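Mitotic checkpoint control protein kinase BUB1 (Drosophila melanogaster, PDB 6JKK) probably binds ATP and phosphorylates protein substrates through this kinase domain, serving the mitotic spindle checkpoint at kinetochores. Local coordinates at residues Phe56-Met61 with Val82-Glu87; Asp168-Leu173 with Asp186-Met191; Ile212-Phe217 with Pro242-Leu247; Arg296-Ile301 with Pro308-Leu313. All coordinates share one frame; numbering follows the deposited sequence.

Contact 1: residues Phe56-Met61 with Val82-Glu87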
loop_
_atom_site.group_PDB
_atom_site.type_symbol
_atom_site.label_atom_id
_atom_site.label_comp_id
_atom_site.label_asym_id
_atom_site.label_seq_id
_atom_site.Cartn_x
_atom_site.Cartn_y
_atom_site.Cartn_z
ATOM N N PHE A 56 -22.825 -12.669 -3.235
ATOM C CA PHE A 56 -21.875 -12.548 -2.140
ATOM C C PHE A 56 -22.613 -12.479 -0.812
ATOM O O PHE A 56 -23.675 -11.871 -0.722
ATOM C CB PHE A 56 -21.039 -11.278 -2.306
ATOM C CG PHE A 56 -20.224 -11.246 -3.562
ATOM C CD1 PHE A 56 -20.800 -10.872 -4.771
ATOM C CD2 PHE A 56 -18.879 -11.578 -3.532
ATOM C CE1 PHE A 56 -20.046 -10.839 -5.935
ATOM C CE2 PHE A 56 -18.111 -11.546 -4.687
ATOM C CZ PHE A 56 -18.694 -11.174 -5.891
ATOM N N GLU A 57 -22.062 -13.123 0.211
ATOM C CA GLU A 57 -22.513 -12.881 1.577
ATOM C C GLU A 57 -21.830 -11.596 2.006
ATOM O O GLU A 57 -20.647 -11.412 1.728
ATOM C CB GLU A 57 -22.037 -13.988 2.517
ATOM C CG GLU A 57 -22.735 -15.328 2.397
ATOM C CD GLU A 57 -22.071 -16.377 3.275
ATOM O OE1 GLU A 57 -20.993 -16.072 3.832
ATOM O OE2 GLU A 57 -22.617 -17.494 3.404
ATOM N N VAL A 58 -22.568 -10.698 2.651
ATOM C CA VAL A 58 -21.958 -9.546 3.311
ATOM C C VAL A 58 -22.031 -9.830 4.807
ATOM O O VAL A 58 -23.115 -9.840 5.381
ATOM C CB VAL A 58 -22.690 -8.234 2.977
ATOM C CG1 VAL A 58 -21.991 -7.057 3.646
ATOM C CG2 VAL A 58 -22.747 -8.027 1.470
ATOM N N SER A 59 -20.881 -10.071 5.436
ATOM C CA SER A 59 -20.874 -10.628 6.789
ATOM C C SER A 59 -20.711 -9.601 7.911
ATOM O O SER A 59 -21.677 -9.284 8.614
ATOM C CB SER A 59 -19.826 -11.742 6.915
ATOM O OG SER A 59 -20.100 -12.801 6.010
ATOM N N LYS A 60 -19.493 -9.093 8.075
ATOM C CA LYS A 60 -19.154 -8.259 9.227
ATOM C C LYS A 60 -18.502 -6.927 8.848
ATOM O O LYS A 60 -17.756 -6.833 7.873
ATOM C CB LYS A 60 -18.248 -9.041 10.186
ATOM C CG LYS A 60 -18.961 -10.208 10.862
ATOM C CD LYS A 60 -18.110 -10.876 11.938
ATOM C CE LYS A 60 -17.034 -11.786 11.358
ATOM N NZ LYS A 60 -16.417 -12.643 12.423
ATOM N N MET A 61 -18.797 -5.890 9.626
ATOM C CA MET A 61 -18.168 -4.585 9.428
ATOM C C MET A 61 -16.695 -4.659 9.791
ATOM O O MET A 61 -16.334 -5.249 10.813
ATOM C CB MET A 61 -18.884 -3.529 10.286
ATOM C CG MET A 61 -18.350 -2.103 10.174
ATOM S SD MET A 61 -16.974 -1.715 11.288
ATOM C CE MET A 61 -17.739 -1.869 12.902
ATOM N N VAL A 82 -13.935 -12.243 0.629
ATOM C CA VAL A 82 -13.725 -10.972 -0.050
ATOM C C VAL A 82 -13.869 -9.776 0.893
ATOM O O VAL A 82 -14.509 -9.869 1.947
ATOM C CB VAL A 82 -14.689 -10.823 -1.261
ATOM C CG1 VAL A 82 -14.437 -11.918 -2.289
ATOM C CG2 VAL A 82 -16.139 -10.862 -0.804
ATOM N N ALA A 83 -13.249 -8.661 0.519
ATOM C CA ALA A 83 -13.506 -7.390 1.180
ATOM C C ALA A 83 -14.429 -6.607 0.273
ATOM O O ALA A 83 -14.205 -6.552 -0.940
ATOM C CB ALA A 83 -12.219 -6.620 1.384
ATOM N N LEU A 84 -15.456 -5.999 0.854
ATOM C CA LEU A 84 -16.340 -5.132 0.090
ATOM C C LEU A 84 -16.126 -3.697 0.540
ATOM O O LEU A 84 -16.350 -3.366 1.708
ATOM C CB LEU A 84 -17.806 -5.552 0.268
ATOM C CG LEU A 84 -18.084 -7.025 -0.052
ATOM C CD1 LEU A 84 -18.258 -7.818 1.220
ATOM C CD2 LEU A 84 -19.297 -7.207 -0.954
ATOM N N LYS A 85 -15.673 -2.854 -0.382
ATOM C CA LYS A 85 -15.393 -1.461 -0.054
ATOM C C LYS A 85 -16.398 -0.546 -0.721
ATOM O O LYS A 85 -16.490 -0.492 -1.958
ATOM C CB LYS A 85 -13.980 -1.077 -0.497
ATOM C CG LYS A 85 -13.619 0.374 -0.200
ATOM C CD LYS A 85 -12.227 0.696 -0.720
ATOM C CE LYS A 85 -11.836 2.135 -0.440
ATOM N NZ LYS A 85 -10.398 2.353 -0.783
ATOM N N GLN A 86 -17.151 0.171 0.107
ATOM C CA GLN A 86 -18.165 1.091 -0.377
ATOM C C GLN A 86 -17.697 2.524 -0.190
ATOM O O GLN A 86 -17.141 2.869 0.858
ATOM C CB GLN A 86 -19.465 0.881 0.389
ATOM C CG GLN A 86 -20.604 1.785 -0.086
ATOM C CD GLN A 86 -21.965 1.252 0.304
ATOM O OE1 GLN A 86 -22.257 1.054 1.484
ATOM N NE2 GLN A 86 -22.804 1.001 -0.694
ATOM N N GLU A 87 -17.904 3.363 -1.200
ATOM C CA GLU A 87 -17.534 4.767 -1.057
ATOM C C GLU A 87 -18.532 5.705 -1.722
ATOM O O GLU A 87 -19.053 5.410 -2.799
ATOM C CB GLU A 87 -16.120 5.018 -1.593
ATOM C CG GLU A 87 -15.647 6.460 -1.417
ATOM C CD GLU A 87 -14.195 6.663 -1.806
ATOM O OE1 GLU A 87 -13.464 5.659 -1.958
ATOM O OE2 GLU A 87 -13.788 7.833 -1.959
#

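Contact 2: residues Asp168-Leu173 with Asp186-Met191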
loop_
_atom_site.group_PDB
_atom_site.type_symbol
_atom_site.label_atom_id
_atom_site.label_comp_id
_atom_site.label_asym_id
_atom_site.label_seq_id
_atom_site.Cartn_x
_atom_site.Cartn_y
_atom_site.Cartn_z
ATOM N N ASP A 168 10.399 -4.214 -3.095
ATOM C CA ASP A 168 10.217 -4.841 -4.408
ATOM C C ASP A 168 8.865 -4.431 -4.987
ATOM O O ASP A 168 8.748 -4.133 -6.176
ATOM C CB ASP A 168 10.299 -6.367 -4.285
ATOM C CG ASP A 168 11.078 -7.017 -5.421
ATOM O OD1 ASP A 168 11.789 -6.302 -6.167
ATOM O OD2 ASP A 168 10.998 -8.260 -5.544
ATOM N N ILE A 169 7.844 -4.402 -4.137
ATOM C CA ILE A 169 6.494 -4.059 -4.587
ATOM C C ILE A 169 6.411 -2.608 -5.070
ATOM O O ILE A 169 5.817 -2.321 -6.115
ATOM C CB ILE A 169 5.457 -4.323 -3.467
ATOM C CG1 ILE A 169 5.345 -5.830 -3.202
ATOM C CG2 ILE A 169 4.098 -3.754 -3.839
ATOM C CD1 ILE A 169 4.589 -6.188 -1.916
ATOM N N VAL A 170 7.018 -1.698 -4.315
ATOM C CA VAL A 170 7.022 -0.280 -4.674
ATOM C C VAL A 170 7.864 -0.028 -5.926
ATOM O O VAL A 170 7.474 0.753 -6.803
ATOM C CB VAL A 170 7.522 0.574 -3.485
ATOM C CG1 VAL A 170 7.689 2.034 -3.878
ATOM C CG2 VAL A 170 6.553 0.449 -2.332
ATOM N N ASP A 171 9.020 -0.688 -6.010
ATOM C CA ASP A 171 9.881 -0.566 -7.183
ATOM C C ASP A 171 9.119 -0.930 -8.460
ATOM O O ASP A 171 9.145 -0.191 -9.448
ATOM C CB ASP A 171 11.120 -1.454 -7.020
ATOM C CG ASP A 171 12.264 -1.055 -7.944
ATOM O OD1 ASP A 171 12.474 0.158 -8.170
ATOM O OD2 ASP A 171 12.966 -1.963 -8.439
ATOM N N HIS A 172 8.420 -2.060 -8.439
ATOM C CA HIS A 172 7.657 -2.477 -9.614
ATOM C C HIS A 172 6.475 -1.552 -9.881
ATOM O O HIS A 172 6.099 -1.343 -11.034
ATOM C CB HIS A 172 7.177 -3.924 -9.475
ATOM C CG HIS A 172 8.243 -4.942 -9.748
ATOM N ND1 HIS A 172 9.154 -5.343 -8.793
ATOM C CD2 HIS A 172 8.547 -5.636 -10.870
ATOM C CE1 HIS A 172 9.972 -6.238 -9.315
ATOM N NE2 HIS A 172 9.622 -6.438 -10.574
ATOM N N LEU A 173 5.886 -0.999 -8.822
ATOM C CA LEU A 173 4.778 -0.054 -9.004
ATOM C C LEU A 173 5.254 1.233 -9.682
ATOM O O LEU A 173 4.601 1.751 -10.590
ATOM C CB LEU A 173 4.112 0.274 -7.661
ATOM C CG LEU A 173 2.860 1.153 -7.745
ATOM C CD1 LEU A 173 1.669 0.347 -8.240
ATOM C CD2 LEU A 173 2.539 1.791 -6.405
ATOM N N ASP A 186 -1.261 0.161 7.156
ATOM C CA ASP A 186 -2.616 -0.314 6.855
ATOM C C ASP A 186 -2.783 -0.800 5.417
ATOM O O ASP A 186 -3.683 -1.597 5.120
ATOM C CB ASP A 186 -3.621 0.822 7.072
ATOM C CG ASP A 186 -3.418 1.547 8.380
ATOM O OD1 ASP A 186 -2.384 2.237 8.534
ATOM O OD2 ASP A 186 -4.310 1.443 9.249
ATOM N N ASN A 187 -1.942 -0.306 4.513
ATOM C CA ASN A 187 -2.137 -0.596 3.093
ATOM C C ASN A 187 -1.273 -1.714 2.521
ATOM O O ASN A 187 -1.248 -1.922 1.304
ATOM C CB ASN A 187 -2.036 0.685 2.261
ATOM C CG ASN A 187 -3.261 1.569 2.416
ATOM O OD1 ASN A 187 -4.349 1.088 2.754
ATOM N ND2 ASN A 187 -3.095 2.865 2.175
ATOM N N PHE A 188 -0.559 -2.421 3.401
ATOM C CA PHE A 188 0.014 -3.720 3.056
ATOM C C PHE A 188 -0.726 -4.805 3.821
ATOM O O PHE A 188 -0.790 -4.773 5.056
ATOM C CB PHE A 188 1.511 -3.792 3.392
ATOM C CG PHE A 188 2.384 -3.032 2.435
ATOM C CD1 PHE A 188 2.880 -1.779 2.778
ATOM C CD2 PHE A 188 2.707 -3.566 1.188
ATOM C CE1 PHE A 188 3.684 -1.064 1.899
ATOM C CE2 PHE A 188 3.515 -2.855 0.296
ATOM C CZ PHE A 188 4.001 -1.601 0.658
ATOM N N LEU A 189 -1.296 -5.756 3.087
ATOM C CA LEU A 189 -1.915 -6.919 3.708
ATOM C C LEU A 189 -0.926 -8.066 3.663
ATOM O O LEU A 189 -0.180 -8.205 2.690
ATOM C CB LEU A 189 -3.194 -7.318 2.965
ATOM C CG LEU A 189 -4.340 -6.308 2.869
ATOM C CD1 LEU A 189 -5.508 -6.893 2.077
ATOM C CD2 LEU A 189 -4.805 -5.863 4.256
ATOM N N LEU A 190 -0.914 -8.886 4.707
ATOM C CA LEU A 190 -0.152 -10.133 4.670
ATOM C C LEU A 190 -1.090 -11.216 4.176
ATOM O O LEU A 190 -2.071 -11.550 4.849
ATOM C CB LEU A 190 0.388 -10.491 6.058
ATOM C CG LEU A 190 1.237 -11.761 6.177
ATOM C CD1 LEU A 190 2.495 -11.629 5.360
ATOM C CD2 LEU A 190 1.597 -12.030 7.620
ATOM N N MET A 191 -0.791 -11.764 3.004
ATOM C CA MET A 191 -1.713 -12.670 2.325
ATOM C C MET A 191 -1.445 -14.119 2.694
ATOM O O MET A 191 -2.344 -14.963 2.637
ATOM C CB MET A 191 -1.598 -12.495 0.812
ATOM C CG MET A 191 -1.844 -11.074 0.352
ATOM S SD MET A 191 -3.436 -10.463 0.940
ATOM C CE MET A 191 -4.556 -11.411 -0.090
#

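Contact 3: residues Ile212-Phe217 with Pro242-Leu247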
loop_
_atom_site.group_PDB
_atom_site.type_symbol
_atom_site.label_atom_id
_atom_site.label_comp_id
_atom_site.label_asym_id
_atom_site.label_seq_id
_atom_site.Cartn_x
_atom_site.Cartn_y
_atom_site.Cartn_z
ATOM N N ILE A 212 -1.670 8.156 -8.111
ATOM C CA ILE A 212 -1.353 9.088 -9.191
ATOM C C ILE A 212 -0.796 8.338 -10.397
ATOM O O ILE A 212 0.131 7.544 -10.250
ATOM C CB ILE A 212 -0.307 10.115 -8.721
ATOM C CG1 ILE A 212 -0.830 10.903 -7.518
ATOM C CG2 ILE A 212 0.098 11.052 -9.860
ATOM C CD1 ILE A 212 0.240 11.738 -6.839
ATOM N N ASP A 213 -1.360 8.577 -11.581
ATOM C CA ASP A 213 -0.836 7.968 -12.798
ATOM C C ASP A 213 0.034 8.967 -13.551
ATOM O O ASP A 213 -0.476 9.897 -14.179
ATOM C CB ASP A 213 -1.968 7.451 -13.694
ATOM C CG ASP A 213 -1.457 6.723 -14.927
ATOM O OD1 ASP A 213 -0.224 6.542 -15.063
ATOM O OD2 ASP A 213 -2.293 6.331 -15.768
ATOM N N MET A 214 1.347 8.761 -13.489
ATOM C CA MET A 214 2.297 9.669 -14.127
ATOM C C MET A 214 2.231 9.623 -15.654
ATOM O O MET A 214 2.685 10.555 -16.322
ATOM C CB MET A 214 3.724 9.373 -13.649
ATOM C CG MET A 214 3.932 9.593 -12.164
ATOM S SD MET A 214 3.650 11.305 -11.676
ATOM C CE MET A 214 5.092 12.092 -12.387
ATOM N N LYS A 215 1.663 8.550 -16.204
ATOM C CA LYS A 215 1.556 8.406 -17.657
ATOM C C LYS A 215 0.526 9.364 -18.257
ATOM O O LYS A 215 0.478 9.561 -19.475
ATOM C CB LYS A 215 1.240 6.956 -18.047
ATOM C CG LYS A 215 2.369 5.972 -17.736
ATOM C CD LYS A 215 2.218 4.670 -18.524
ATOM C CE LYS A 215 3.287 3.651 -18.136
ATOM N NZ LYS A 215 4.665 4.101 -18.500
ATOM N N LEU A 216 -0.290 9.964 -17.396
ATOM C CA LEU A 216 -1.293 10.932 -17.830
ATOM C C LEU A 216 -0.739 12.356 -17.844
ATOM O O LEU A 216 -1.442 13.297 -18.213
ATOM C CB LEU A 216 -2.525 10.862 -16.927
ATOM C CG LEU A 216 -3.360 9.589 -17.028
ATOM C CD1 LEU A 216 -4.585 9.673 -16.133
ATOM C CD2 LEU A 216 -3.767 9.348 -18.465
ATOM N N PHE A 217 0.521 12.507 -17.444
ATOM C CA PHE A 217 1.148 13.821 -17.373
ATOM C C PHE A 217 2.382 13.857 -18.264
ATOM O O PHE A 217 2.909 12.809 -18.632
ATOM C CB PHE A 217 1.530 14.134 -15.920
ATOM C CG PHE A 217 0.358 14.177 -14.983
ATOM C CD1 PHE A 217 -0.757 14.949 -15.281
ATOM C CD2 PHE A 217 0.366 13.438 -13.806
ATOM C CE1 PHE A 217 -1.842 14.991 -14.424
ATOM C CE2 PHE A 217 -0.714 13.474 -12.944
ATOM C CZ PHE A 217 -1.821 14.250 -13.256
ATOM N N PRO A 242 9.239 20.507 -4.926
ATOM C CA PRO A 242 8.449 19.588 -5.750
ATOM C C PRO A 242 8.729 18.124 -5.416
ATOM O O PRO A 242 9.819 17.803 -4.940
ATOM C CB PRO A 242 8.925 19.906 -7.171
ATOM C CG PRO A 242 10.284 20.499 -6.993
ATOM C CD PRO A 242 10.190 21.290 -5.735
ATOM N N TRP A 243 7.752 17.256 -5.667
ATOM C CA TRP A 243 7.890 15.827 -5.399
ATOM C C TRP A 243 7.084 15.017 -6.400
ATOM O O TRP A 243 6.103 15.503 -6.957
ATOM C CB TRP A 243 7.397 15.492 -3.991
ATOM C CG TRP A 243 6.016 15.988 -3.725
ATOM C CD1 TRP A 243 5.670 17.181 -3.159
ATOM C CD2 TRP A 243 4.788 15.310 -4.012
ATOM N NE1 TRP A 243 4.303 17.286 -3.076
ATOM C CE2 TRP A 243 3.738 16.148 -3.594
ATOM C CE3 TRP A 243 4.474 14.073 -4.584
ATOM C CZ2 TRP A 243 2.397 15.789 -3.731
ATOM C CZ3 TRP A 243 3.146 13.718 -4.718
ATOM C CH2 TRP A 243 2.125 14.569 -4.292
ATOM N N THR A 244 7.510 13.779 -6.622
ATOM C CA THR A 244 6.697 12.784 -7.306
ATOM C C THR A 244 6.780 11.500 -6.494
ATOM O O THR A 244 6.084 11.347 -5.491
ATOM C CB THR A 244 7.172 12.526 -8.755
ATOM O OG1 THR A 244 8.577 12.233 -8.761
ATOM C CG2 THR A 244 6.901 13.739 -9.638
ATOM N N TYR A 245 7.659 10.592 -6.907
ATOM C CA TYR A 245 7.773 9.280 -6.262
ATOM C C TYR A 245 8.281 9.339 -4.815
ATOM O O TYR A 245 8.086 8.389 -4.052
ATOM C CB TYR A 245 8.648 8.343 -7.109
ATOM C CG TYR A 245 8.123 8.150 -8.518
ATOM C CD1 TYR A 245 7.157 7.188 -8.798
ATOM C CD2 TYR A 245 8.591 8.932 -9.567
ATOM C CE1 TYR A 245 6.673 7.012 -10.083
ATOM C CE2 TYR A 245 8.114 8.764 -10.850
ATOM C CZ TYR A 245 7.157 7.803 -11.103
ATOM O OH TYR A 245 6.684 7.639 -12.387
ATOM N N GLN A 246 8.914 10.449 -4.433
ATOM C CA GLN A 246 9.419 10.611 -3.063
ATOM C C GLN A 246 8.325 10.406 -2.017
ATOM O O GLN A 246 8.604 9.977 -0.888
ATOM C CB GLN A 246 10.045 11.998 -2.864
ATOM C CG GLN A 246 11.196 12.344 -3.814
ATOM C CD GLN A 246 10.724 13.049 -5.073
ATOM O OE1 GLN A 246 9.732 12.653 -5.682
ATOM N NE2 GLN A 246 11.431 14.106 -5.463
ATOM N N LEU A 247 7.084 10.719 -2.389
ATOM C CA LEU A 247 5.948 10.602 -1.467
ATOM C C LEU A 247 5.756 9.160 -1.000
ATOM O O LEU A 247 5.477 8.906 0.177
ATOM C CB LEU A 247 4.661 11.128 -2.121
ATOM C CG LEU A 247 3.411 11.173 -1.236
ATOM C CD1 LEU A 247 3.644 12.090 -0.039
ATOM C CD2 LEU A 247 2.181 11.615 -2.009
#

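Contact 4: residues Arg296-Ile301 with Pro308-Leu313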
loop_
_atom_site.group_PDB
_atom_site.type_symbol
_atom_site.label_atom_id
_atom_site.label_comp_id
_atom_site.label_asym_id
_atom_site.label_seq_id
_atom_site.Cartn_x
_atom_site.Cartn_y
_atom_site.Cartn_z
ATOM N N ARG A 296 18.047 7.154 5.389
ATOM C CA ARG A 296 18.625 8.371 4.822
ATOM C C ARG A 296 18.421 8.448 3.312
ATOM O O ARG A 296 18.100 9.508 2.769
ATOM C CB ARG A 296 20.114 8.478 5.157
ATOM C CG ARG A 296 20.726 9.823 4.789
ATOM C CD ARG A 296 22.213 9.899 5.123
ATOM N NE ARG A 296 22.659 8.839 6.024
ATOM C CZ ARG A 296 23.287 7.735 5.625
ATOM N NH1 ARG A 296 23.542 7.538 4.338
ATOM N NH2 ARG A 296 23.657 6.823 6.511
ATOM N N THR A 297 18.600 7.313 2.643
ATOM C CA THR A 297 18.489 7.247 1.191
ATOM C C THR A 297 17.055 7.488 0.733
ATOM O O THR A 297 16.810 8.169 -0.271
ATOM C CB THR A 297 18.966 5.884 0.680
ATOM O OG1 THR A 297 20.340 5.701 1.039
ATOM C CG2 THR A 297 18.831 5.788 -0.826
ATOM N N LEU A 298 16.103 6.925 1.469
ATOM C CA LEU A 298 14.703 7.026 1.077
ATOM C C LEU A 298 14.076 8.362 1.475
ATOM O O LEU A 298 13.105 8.798 0.857
ATOM C CB LEU A 298 13.896 5.861 1.655
ATOM C CG LEU A 298 14.142 4.460 1.088
ATOM C CD1 LEU A 298 13.474 3.392 1.950
ATOM C CD2 LEU A 298 13.638 4.368 -0.338
ATOM N N LEU A 299 14.629 9.007 2.502
ATOM C CA LEU A 299 14.089 10.283 2.977
ATOM C C LEU A 299 14.727 11.499 2.314
ATOM O O LEU A 299 14.117 12.570 2.241
ATOM C CB LEU A 299 14.258 10.409 4.493
ATOM C CG LEU A 299 13.351 9.563 5.379
ATOM C CD1 LEU A 299 13.705 9.750 6.841
ATOM C CD2 LEU A 299 11.907 9.944 5.136
ATOM N N ASN A 300 15.961 11.347 1.850
ATOM C CA ASN A 300 16.706 12.492 1.353
ATOM C C ASN A 300 17.082 12.322 -0.105
ATOM O O ASN A 300 18.145 11.784 -0.424
ATOM C CB ASN A 300 17.945 12.724 2.213
ATOM C CG ASN A 300 17.598 12.994 3.668
ATOM O OD1 ASN A 300 17.439 14.145 4.075
ATOM N ND2 ASN A 300 17.478 11.932 4.456
ATOM N N ILE A 301 16.197 12.789 -0.981
ATOM C CA ILE A 301 16.357 12.640 -2.426
ATOM C C ILE A 301 16.545 14.011 -3.071
ATOM O O ILE A 301 15.825 14.961 -2.749
ATOM C CB ILE A 301 15.143 11.895 -3.025
ATOM C CG1 ILE A 301 15.026 10.514 -2.377
ATOM C CG2 ILE A 301 15.268 11.762 -4.533
ATOM C CD1 ILE A 301 13.643 9.892 -2.457
ATOM N N PRO A 308 16.285 7.141 -5.817
ATOM C CA PRO A 308 17.291 6.177 -5.360
ATOM C C PRO A 308 17.034 4.773 -5.897
ATOM O O PRO A 308 15.885 4.417 -6.171
ATOM C CB PRO A 308 17.109 6.179 -3.837
ATOM C CG PRO A 308 15.745 6.750 -3.597
ATOM C CD PRO A 308 15.567 7.760 -4.690
ATOM N N ASN A 309 18.098 3.986 -6.040
ATOM C CA ASN A 309 17.980 2.600 -6.494
ATOM C C ASN A 309 17.415 1.715 -5.380
ATOM O O ASN A 309 18.126 1.368 -4.434
ATOM C CB ASN A 309 19.353 2.086 -6.965
ATOM C CG ASN A 309 19.279 0.725 -7.655
ATOM O OD1 ASN A 309 18.487 -0.135 -7.284
ATOM N ND2 ASN A 309 20.122 0.528 -8.662
ATOM N N LEU A 310 16.141 1.345 -5.498
ATOM C CA LEU A 310 15.481 0.527 -4.482
ATOM C C LEU A 310 16.042 -0.903 -4.434
ATOM O O LEU A 310 16.016 -1.552 -3.385
ATOM C CB LEU A 310 13.963 0.497 -4.708
ATOM C CG LEU A 310 13.225 1.838 -4.734
ATOM C CD1 LEU A 310 11.712 1.645 -4.725
ATOM C CD2 LEU A 310 13.645 2.708 -3.559
ATOM N N GLN A 311 16.544 -1.391 -5.566
ATOM C CA GLN A 311 17.128 -2.728 -5.609
ATOM C C GLN A 311 18.430 -2.804 -4.822
ATOM O O GLN A 311 18.712 -3.827 -4.199
ATOM C CB GLN A 311 17.338 -3.201 -7.053
ATOM C CG GLN A 311 16.021 -3.510 -7.780
ATOM C CD GLN A 311 15.128 -4.492 -7.022
ATOM O OE1 GLN A 311 15.604 -5.485 -6.465
ATOM N NE2 GLN A 311 13.821 -4.222 -7.010
ATOM N N GLN A 312 19.217 -1.730 -4.847
ATOM C CA GLN A 312 20.450 -1.675 -4.046
ATOM C C GLN A 312 20.113 -1.760 -2.555
ATOM O O GLN A 312 20.845 -2.364 -1.766
ATOM C CB GLN A 312 21.227 -0.389 -4.337
ATOM C CG GLN A 312 22.308 -0.049 -3.303
ATOM C CD GLN A 312 23.422 -1.079 -3.244
ATOM O OE1 GLN A 312 23.723 -1.742 -4.237
ATOM N NE2 GLN A 312 24.042 -1.217 -2.075
ATOM N N LEU A 313 18.993 -1.161 -2.171
ATOM C CA LEU A 313 18.548 -1.246 -0.785
ATOM C C LEU A 313 18.134 -2.677 -0.443
ATOM O O LEU A 313 18.417 -3.169 0.655
ATOM C CB LEU A 313 17.404 -0.266 -0.516
ATOM C CG LEU A 313 17.778 1.211 -0.621
ATOM C CD1 LEU A 313 16.586 2.099 -0.287
ATOM C CD2 LEU A 313 18.957 1.531 0.281
#

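Contact 1: residues Phe56-Met61 with Val82-Glu87
Val82 opens the contact by setting its CG2 methyl obliquely against the ring of Phe56, 3.9 Å from Phe56 CD2, the two side chains crossing at about a right angle. Its chi1 of -62° puts CG1 anti to the carbonyl carbon and CG2 between the backbone N and the carbonyl carbon, from where CG2 reaches the ring. Two residues on, Leu84 repeats the inward turn. Its CD2 lies 4.3 Å from CG2 of Val58, and its other methyl, CD1, rests near the carbonyl oxygen of Glu57. Strand 68-75 lies between the two strands in the sheet, yet the strong twist of the sheet sets the two segments 78° apart, so that side chains meet over it; Ile130 of strand 127-132 joins them. With no hydrogen bond across, the contact rests on apolar packing: Val82 and Leu84 point to the interior with Phe56, Val58 and Ile130, while Lys85, on the other face, is directed to salt bridges with Glu94 and Asp207, consistent with its predicted role in ATP binding.

Contact 2: residues Asp168-Leu173 with Asp186-Met191
Phe188 turns its CG away from its own carbonyl carbon (chi1 -75°), and this carries the ring from strand 188-190 to the helix, where Ile169 and Val170 receive it. Ile169 keeps an extended branch, chi2 167°, that sends CD1 outward to within 4.1 Å of Phe188 CE2. The two side chains slide past each other in opposite directions, and the methyl comes to the ring obliquely. Val170 touches differently: its CG2 meets the ring edge, close to the ring plane, 4.4 Å from Phe188 CZ. Successive helix residues therefore touch neighbouring carbons of a single ring. On another side of the helix, polar groups are matched within the turn. The carbonyl oxygen of Asp168 takes two N-H groups of His172, which reach it from opposite faces of its plane: the backbone N, as in any helix, and ring ND1 at 2.9 Å. The latter bond is fairly straight, 163° at the hydrogen, and the oxygen lies in the imidazole plane, which fixes the rotation of the ring. Just before Phe188, Asn187 belongs to the catalytic-loop sequence of the kinase family and donates through ND2 to the carbonyl of Asp182. Apolar packing thus holds the strand that follows this loop against helix 156-175; no polar bond crosses between the two segments, whose polar groups find their partners within each segment or beyond both.

Contact 3: residues Ile212-Phe217 with Pro242-Leu247
Met214 and Tyr245 make an unusually close approach: Met214 CG lies 3.4 Å from the phenol oxygen OH of Tyr245, obliquely to that ring, a van der Waals meeting of a methylene and a hydroxyl with no hydrogen bond across. The methionine chain is bent at both chi2 (-62°) and chi3 (-72°), which turns its terminal CE to another neighbour, 3.7 Å from the methyl CG2 of Thr244, the two side chains crossing at about a right angle. Alongside, Ile212 brings CD1 to the rim of the indole of Trp243, near the ring plane and 4.1 Å from CZ3. The polar end of that indole looks elsewhere, NE1 bonding to the carbonyl of Tyr225. Each backbone has its own local brace. Asp213 OD1 accepts from Lys215 N at 3.0 Å in an Asx turn, met from above the carboxylate plane, while OD2 forms a salt bridge with Arg104 and a hydrogen bond with Tyr96 OH. Within the other segment, Gln246 OE1 takes the N-H of Thr244 at 2.7 Å. Strand 212-213 follows the DFG sequence that begins at Asp207, and so lies early in the activation segment. It pairs antiparallel with strand 178-179, whose Ile179 touches Ile212, Met214 and Tyr245; helix 92-104 flanks Asp213, segment 242-247 runs into helix 246-261 of the C-lobe, and helix 235-238 packs on Trp243 and Leu247.

Contact 4: residues Arg296-Ile301 with Pro308-Leu313
Pro308 is the bump, and the end of helix 288-299 with the residues just after it supplies the hollow, Thr297 on one flank and Ile301 on the other. The CB corner of the proline ring presses on the Thr297 methyl, CG2, at 3.5 Å, tighter than usual for two carbons. Its CD corner lodges against Ile301, 3.6 Å from CG1, with Ile301 CD1 at the same distance. A second knob points the other way: the branched tip of Leu298 fits between two leucines of the next helix, with CD2 3.6 Å from CD2 of Leu310, and CG 3.7 Å from CD1 of Leu313. Polar side chains finish the two helix ends. Asn309 OD1 caps the second helix, accepting from Gln312 N, and Asn300 ND2 bonds in plane to a lone pair of Arg296 O, and also to Trp276 O. Behind this pair of successive helices, Leu298 and Ile301 also touch helix 246-261, while Leu310 and Leu313 reach Leu167 of helix 156-175, joining the pair to the body of the C-lobe.

Taken in chain order, the four contacts run one after another, each closing before the next opens, and trace the bilobal kinase fold. Contact 1 belongs to the sheet of the N-lobe, its centre 37 Å from that of contact 4, on opposite sides of the chain's centre. The centre of contact 2 lies about 5 Å from the centre of the chain, and the centres of contacts 2, 3 and 4 stand 17 to 18 Å apart in the C-lobe. Two joints connect them: Gln311 bonds to Asp168 and Asp171, tying contacts 2 and 4, and Gln246 packs on Ile301, tying contacts 3 and 4. Contact 4 thus bridges contacts 2 and 3, which do not themselves touch, whereas contact 1 touches none of the others.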